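Local coordinates for geranyltranstransferase (Legionella pneumophila subsp. pneumophila, PDB 3LOM), which probably condenses allylic diphosphates with isopentenyl diphosphate in a magnesium-dependent reaction, giving farnesyl or geranylgeranyl diphosphate, at residues V67-G70 against V71-I74; Q143-A146 against I147-L151. All coordinates share one frame; numbering follows the deposited sequence.

Interaction 1 (V67-G70 against V71-I74); sequences VDQG and VLDI
Val-67 and Leu-72, five residues apart, meet through single methyl branches: CG1 of Val-67 lies 3.6 Å from CD2 of Leu-72, the side chains meeting at a slant. A chi1 of 69° puts CG1 of the valine between its own N and carbonyl carbon; CG2 only grazes CG1 of Val-71 at 4.5 Å. What the pair brackets is a helix N-terminus. Asp-68 is the N-cap of helix 69-91, and its carboxylate, with CG swung opposite the backbone N (chi1 -173°), offers OD1 to Gly-70 N in a weak capping bond of 3.4 Å. The apolar contact from the residue before the cap to the fourth residue of the helix is a hydrophobic staple. Asp-68 also receives Leu-72 N on its carbonyl O at 3.1 Å, in the carbonyl plane, and its side chain crosses that of Val-71 at about a right angle, CB 4.1 Å from the valine CG2. One residue on, Asp-73 N bonds Gln-69 O, whereas OD1 of Asp-73 is hydrogen-bonded to the hydroxyl of Tyr-59 and salt-bridged to Arg-19 of helix 5-28. Ile-74 folds CD1 back to 3.4 Å from Gly-70 O and packs on helix 113-135.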
ATOM      1  N   VAL A  67      -5.586   5.548 -26.157  1.00 74.76           N
ATOM      2  CA  VAL A  67      -4.337   5.081 -25.548  1.00 77.65           C
ATOM      3  C   VAL A  67      -4.205   3.556 -25.716  1.00 69.45           C
ATOM      4  O   VAL A  67      -5.212   2.851 -25.858  1.00 57.22           O
ATOM      5  CB  VAL A  67      -4.170   5.580 -24.071  1.00 81.68           C
ATOM      6  CG1 VAL A  67      -5.160   4.919 -23.149  1.00 83.73           C
ATOM      7  CG2 VAL A  67      -2.733   5.396 -23.574  1.00 82.40           C
ATOM      8  N   ASP A  68      -2.960   3.080 -25.744  1.00 66.69           N
ATOM      9  CA  ASP A  68      -2.636   1.672 -25.981  1.00 74.53           C
ATOM     10  C   ASP A  68      -3.356   0.747 -25.004  1.00 72.87           C
ATOM     11  O   ASP A  68      -3.391   1.009 -23.798  1.00 77.57           O
ATOM     12  CB  ASP A  68      -1.120   1.460 -25.902  1.00 73.66           C
ATOM     13  CG  ASP A  68      -0.702   0.059 -26.308  1.00 83.10           C
ATOM     14  OD1 ASP A  68      -0.024  -0.614 -25.502  1.00 87.26           O
ATOM     15  OD2 ASP A  68      -1.056  -0.371 -27.425  1.00 93.45           O
ATOM     16  N   GLN A  69      -3.941  -0.324 -25.537  1.00 67.41           N
ATOM     17  CA  GLN A  69      -4.719  -1.256 -24.726  1.00 62.42           C
ATOM     18  C   GLN A  69      -3.873  -2.096 -23.768  1.00 57.21           C
ATOM     19  O   GLN A  69      -4.385  -2.580 -22.764  1.00 55.88           O
ATOM     20  CB  GLN A  69      -5.612  -2.138 -25.600  1.00 62.03           C
ATOM     21  CG  GLN A  69      -6.882  -1.432 -26.062  1.00 58.18           C
ATOM     22  CD  GLN A  69      -8.107  -2.335 -26.019  1.00 83.37           C
ATOM     23  OE1 GLN A  69      -8.302  -3.099 -25.068  1.00 84.65           O
ATOM     24  NE2 GLN A  69      -8.947  -2.238 -27.042  1.00 86.04           N
ATOM     25  N   GLY A  70      -2.587  -2.248 -24.084  1.00 62.30           N
ATOM     26  CA  GLY A  70      -1.606  -2.859 -23.184  1.00 61.92           C
ATOM     27  C   GLY A  70      -1.425  -2.053 -21.910  1.00 67.08           C
ATOM     28  O   GLY A  70      -1.421  -2.618 -20.810  1.00 73.10           O
ATOM     29  N   VAL A  71      -1.284  -0.734 -22.069  1.00 66.47           N
ATOM     30  CA  VAL A  71      -1.245   0.236 -20.957  1.00 59.12           C
ATOM     31  C   VAL A  71      -2.530   0.173 -20.111  1.00 51.59           C
ATOM     32  O   VAL A  71      -2.476   0.150 -18.873  1.00 48.62           O
ATOM     33  CB  VAL A  71      -0.987   1.689 -21.482  1.00 65.93           C
ATOM     34  CG1 VAL A  71      -1.112   2.744 -20.365  1.00 56.58           C
ATOM     35  CG2 VAL A  71       0.384   1.788 -22.153  1.00 60.15           C
ATOM     36  N   LEU A  72      -3.670   0.113 -20.798  1.00 47.65           N
ATOM     37  CA  LEU A  72      -4.980   0.015 -20.168  1.00 51.11           C
ATOM     38  C   LEU A  72      -5.161  -1.216 -19.283  1.00 58.23           C
ATOM     39  O   LEU A  72      -5.758  -1.115 -18.212  1.00 57.79           O
ATOM     40  CB  LEU A  72      -6.085   0.075 -21.226  1.00 54.82           C
ATOM     41  CG  LEU A  72      -6.257   1.447 -21.887  1.00 65.10           C
ATOM     42  CD1 LEU A  72      -7.364   1.421 -22.933  1.00 56.97           C
ATOM     43  CD2 LEU A  72      -6.541   2.497 -20.818  1.00 67.48           C
ATOM     44  N   ASP A  73      -4.638  -2.361 -19.731  1.00 59.99           N
ATOM     45  CA  ASP A  73      -4.636  -3.602 -18.946  1.00 58.21           C
ATOM     46  C   ASP A  73      -3.989  -3.402 -17.583  1.00 55.03           C
ATOM     47  O   ASP A  73      -4.536  -3.826 -16.561  1.00 57.51           O
ATOM     48  CB  ASP A  73      -3.881  -4.718 -19.683  1.00 57.95           C
ATOM     49  CG  ASP A  73      -4.601  -5.198 -20.929  1.00 59.21           C
ATOM     50  OD1 ASP A  73      -5.849  -5.266 -20.919  1.00 60.21           O
ATOM     51  OD2 ASP A  73      -3.909  -5.521 -21.919  1.00 50.34           O
ATOM     52  N   ILE A  74      -2.830  -2.748 -17.599  1.00 50.49           N
ATOM     53  CA  ILE A  74      -2.015  -2.501 -16.414  1.00 53.94           C
ATOM     54  C   ILE A  74      -2.715  -1.559 -15.439  1.00 57.29           C
ATOM     55  O   ILE A  74      -2.800  -1.862 -14.241  1.00 57.08           O
ATOM     56  CB  ILE A  74      -0.633  -1.927 -16.806  1.00 49.99           C
ATOM     57  CG1 ILE A  74       0.089  -2.897 -17.744  1.00 52.32           C
ATOM     58  CG2 ILE A  74       0.211  -1.635 -15.570  1.00 51.56           C
ATOM     59  CD1 ILE A  74       1.128  -2.248 -18.637  1.00 58.47           C
TER

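Interaction 2 (Q143-A146 against I147-L151); sequences QVVA and ITQVL
Contacts between Gln-143-Ala-146 and Ile-147-Leu-151 are those of successive turns in one helix, 141-155, which packs against helices 113-135 and 178-201 and also lies against the second subunit. Four i to i+4 backbone bonds set the frame, among them Ile-147 N to Gln-143 O at 2.8 Å, where the donor sits almost on the extension of the C=O bond. The distinctive feature is Thr-148. Its chi1 of -44° holds OG1 beside its own backbone N, and from there the hydroxyl turns back one turn and donates to Val-144 O at 2.7 Å. The same oxygen also accepts Thr-148 N at 3.1 Å. The two donors reach it from opposite faces of the carbonyl plane, the hydroxyl tilted 30° from that plane and the amide 26°, so one carbonyl is gripped twice and the buried hydroxyl is satisfied within its own helix. Such a bond to the carbonyl one turn back is common for threonine in alpha-helices, here in a helix of the all-helical isoprenoid synthase fold. With its hydroxyl bonded to the preceding turn, Thr-148 packs among leucines: Leu-131 and Leu-132 of helix 113-135, and Leu-132 of the second subunit. Val-144 meets Val-145 of that subunit, and Val-145 meets its Ser-136. Ile-147 runs back alongside the preceding turn, its CD1 3.4 Å from Gln-143 O. On the flank toward helix 178-201, Val-150 brings CG2 to 3.3 Å from Ala-146 O, while its side chain also touches Ala-195, Glu-198 and Met-199.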
ATOM      1  N   GLN A 143       5.670   9.844 -16.773  1.00 59.07           N
ATOM      2  CA  GLN A 143       4.258   9.478 -16.797  1.00 60.95           C
ATOM      3  C   GLN A 143       3.948   8.341 -15.825  1.00 61.93           C
ATOM      4  O   GLN A 143       2.912   8.365 -15.167  1.00 64.86           O
ATOM      5  CB  GLN A 143       3.812   9.110 -18.213  1.00 65.17           C
ATOM      6  CG  GLN A 143       3.800  10.286 -19.189  1.00 81.67           C
ATOM      7  CD  GLN A 143       3.126   9.961 -20.517  1.00 98.82           C
ATOM      8  OE1 GLN A 143       3.221   8.842 -21.026  1.00 98.26           O
ATOM      9  NE2 GLN A 143       2.449  10.948 -21.087  1.00104.23           N
ATOM     10  N   VAL A 144       4.858   7.370 -15.732  1.00 55.03           N
ATOM     11  CA  VAL A 144       4.752   6.256 -14.784  1.00 61.32           C
ATOM     12  C   VAL A 144       4.593   6.774 -13.344  1.00 60.44           C
ATOM     13  O   VAL A 144       3.691   6.342 -12.613  1.00 50.84           O
ATOM     14  CB  VAL A 144       5.976   5.295 -14.898  1.00 64.95           C
ATOM     15  CG1 VAL A 144       5.939   4.202 -13.816  1.00 59.90           C
ATOM     16  CG2 VAL A 144       6.041   4.673 -16.293  1.00 52.81           C
ATOM     17  N   VAL A 145       5.450   7.726 -12.977  1.00 55.72           N
ATOM     18  CA  VAL A 145       5.401   8.407 -11.686  1.00 54.86           C
ATOM     19  C   VAL A 145       4.060   9.129 -11.452  1.00 59.68           C
ATOM     20  O   VAL A 145       3.412   8.919 -10.422  1.00 64.41           O
ATOM     21  CB  VAL A 145       6.613   9.359 -11.531  1.00 55.02           C
ATOM     22  CG1 VAL A 145       6.477  10.260 -10.310  1.00 53.27           C
ATOM     23  CG2 VAL A 145       7.896   8.547 -11.445  1.00 35.40           C
ATOM     24  N   ALA A 146       3.626   9.926 -12.425  1.00 59.44           N
ATOM     25  CA  ALA A 146       2.377  10.689 -12.299  1.00 63.76           C
ATOM     26  C   ALA A 146       1.126   9.814 -12.252  1.00 59.61           C
ATOM     27  O   ALA A 146       0.170  10.158 -11.559  1.00 60.97           O
ATOM     28  CB  ALA A 146       2.258  11.747 -13.407  1.00 52.49           C
ATOM     29  N   ILE A 147       1.144   8.698 -12.986  1.00 59.22           N
ATOM     30  CA  ILE A 147       0.059   7.703 -12.974  1.00 50.97           C
ATOM     31  C   ILE A 147      -0.078   7.061 -11.585  1.00 49.14           C
ATOM     32  O   ILE A 147      -1.189   6.903 -11.062  1.00 43.86           O
ATOM     33  CB  ILE A 147       0.272   6.615 -14.076  1.00 57.35           C
ATOM     34  CG1 ILE A 147      -0.111   7.168 -15.451  1.00 62.20           C
ATOM     35  CG2 ILE A 147      -0.534   5.329 -13.788  1.00 43.24           C
ATOM     36  CD1 ILE A 147       0.524   6.438 -16.608  1.00 67.06           C
ATOM     37  N   THR A 148       1.063   6.726 -10.987  1.00 45.97           N
ATOM     38  CA  THR A 148       1.097   6.062  -9.685  1.00 49.72           C
ATOM     39  C   THR A 148       0.726   7.052  -8.573  1.00 53.93           C
ATOM     40  O   THR A 148       0.094   6.667  -7.580  1.00 56.75           O
ATOM     41  CB  THR A 148       2.473   5.400  -9.430  1.00 43.46           C
ATOM     42  OG1 THR A 148       2.901   4.718 -10.615  1.00 40.97           O
ATOM     43  CG2 THR A 148       2.400   4.395  -8.281  1.00 47.82           C
ATOM     44  N   GLN A 149       1.099   8.320  -8.770  1.00 52.04           N
ATOM     45  CA  GLN A 149       0.712   9.434  -7.893  1.00 38.65           C
ATOM     46  C   GLN A 149      -0.800   9.545  -7.756  1.00 41.03           C
ATOM     47  O   GLN A 149      -1.314   9.644  -6.643  1.00 49.52           O
ATOM     48  CB  GLN A 149       1.272  10.754  -8.433  1.00 56.41           C
ATOM     49  CG  GLN A 149       1.414  11.865  -7.400  1.00 68.57           C
ATOM     50  CD  GLN A 149       2.827  11.981  -6.852  1.00 87.23           C
ATOM     51  OE1 GLN A 149       3.105  11.552  -5.731  1.00 93.56           O
ATOM     52  NE2 GLN A 149       3.727  12.559  -7.644  1.00 82.59           N
ATOM     53  N   VAL A 150      -1.504   9.508  -8.884  1.00 40.57           N
ATOM     54  CA  VAL A 150      -2.969   9.572  -8.898  1.00 47.05           C
ATOM     55  C   VAL A 150      -3.643   8.509  -8.003  1.00 52.92           C
ATOM     56  O   VAL A 150      -4.529   8.842  -7.213  1.00 58.30           O
ATOM     57  CB  VAL A 150      -3.520   9.495 -10.341  1.00 50.68           C
ATOM     58  CG1 VAL A 150      -5.043   9.453 -10.342  1.00 48.35           C
ATOM     59  CG2 VAL A 150      -3.021  10.679 -11.180  1.00 50.13           C
ATOM     60  N   LEU A 151      -3.202   7.251  -8.118  1.00 47.57           N
ATOM     61  CA  LEU A 151      -3.789   6.133  -7.371  1.00 43.75           C
ATOM     62  C   LEU A 151      -3.506   6.230  -5.880  1.00 41.45           C
ATOM     63  O   LEU A 151      -4.387   6.021  -5.050  1.00 39.50           O
ATOM     64  CB  LEU A 151      -3.258   4.788  -7.899  1.00 53.06           C
ATOM     65  CG  LEU A 151      -3.819   3.484  -7.313  1.00 40.01           C
ATOM     66  CD1 LEU A 151      -5.305   3.311  -7.614  1.00 43.34           C
ATOM     67  CD2 LEU A 151      -3.047   2.298  -7.857  1.00 61.09           C
TER

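In the fold
Following the chain from the N terminus, interaction 1 comes first, where the loop after helix 53-64 turns into helix 69-91. Interaction 2 comes later, within helix 141-155, after the chain has run through helix 113-135. Each joins adjoining segments and encloses no intervening residues, so the two stand in series and neither nest nor cross. The centres of interaction 1 and interaction 2 lie about 14 Å apart, and the nearest atoms of interactions 1 and 2 about 6 Å apart, without touching. Helix 113-135 and the loop after it link them: Leu-135 meets both Val-71 and Val-144, and Leu-139 meets Val-71 and Ile-147. Interaction 1 faces helices 5-28 and 53-64 as well, whereas interaction 2 reaches the second subunit.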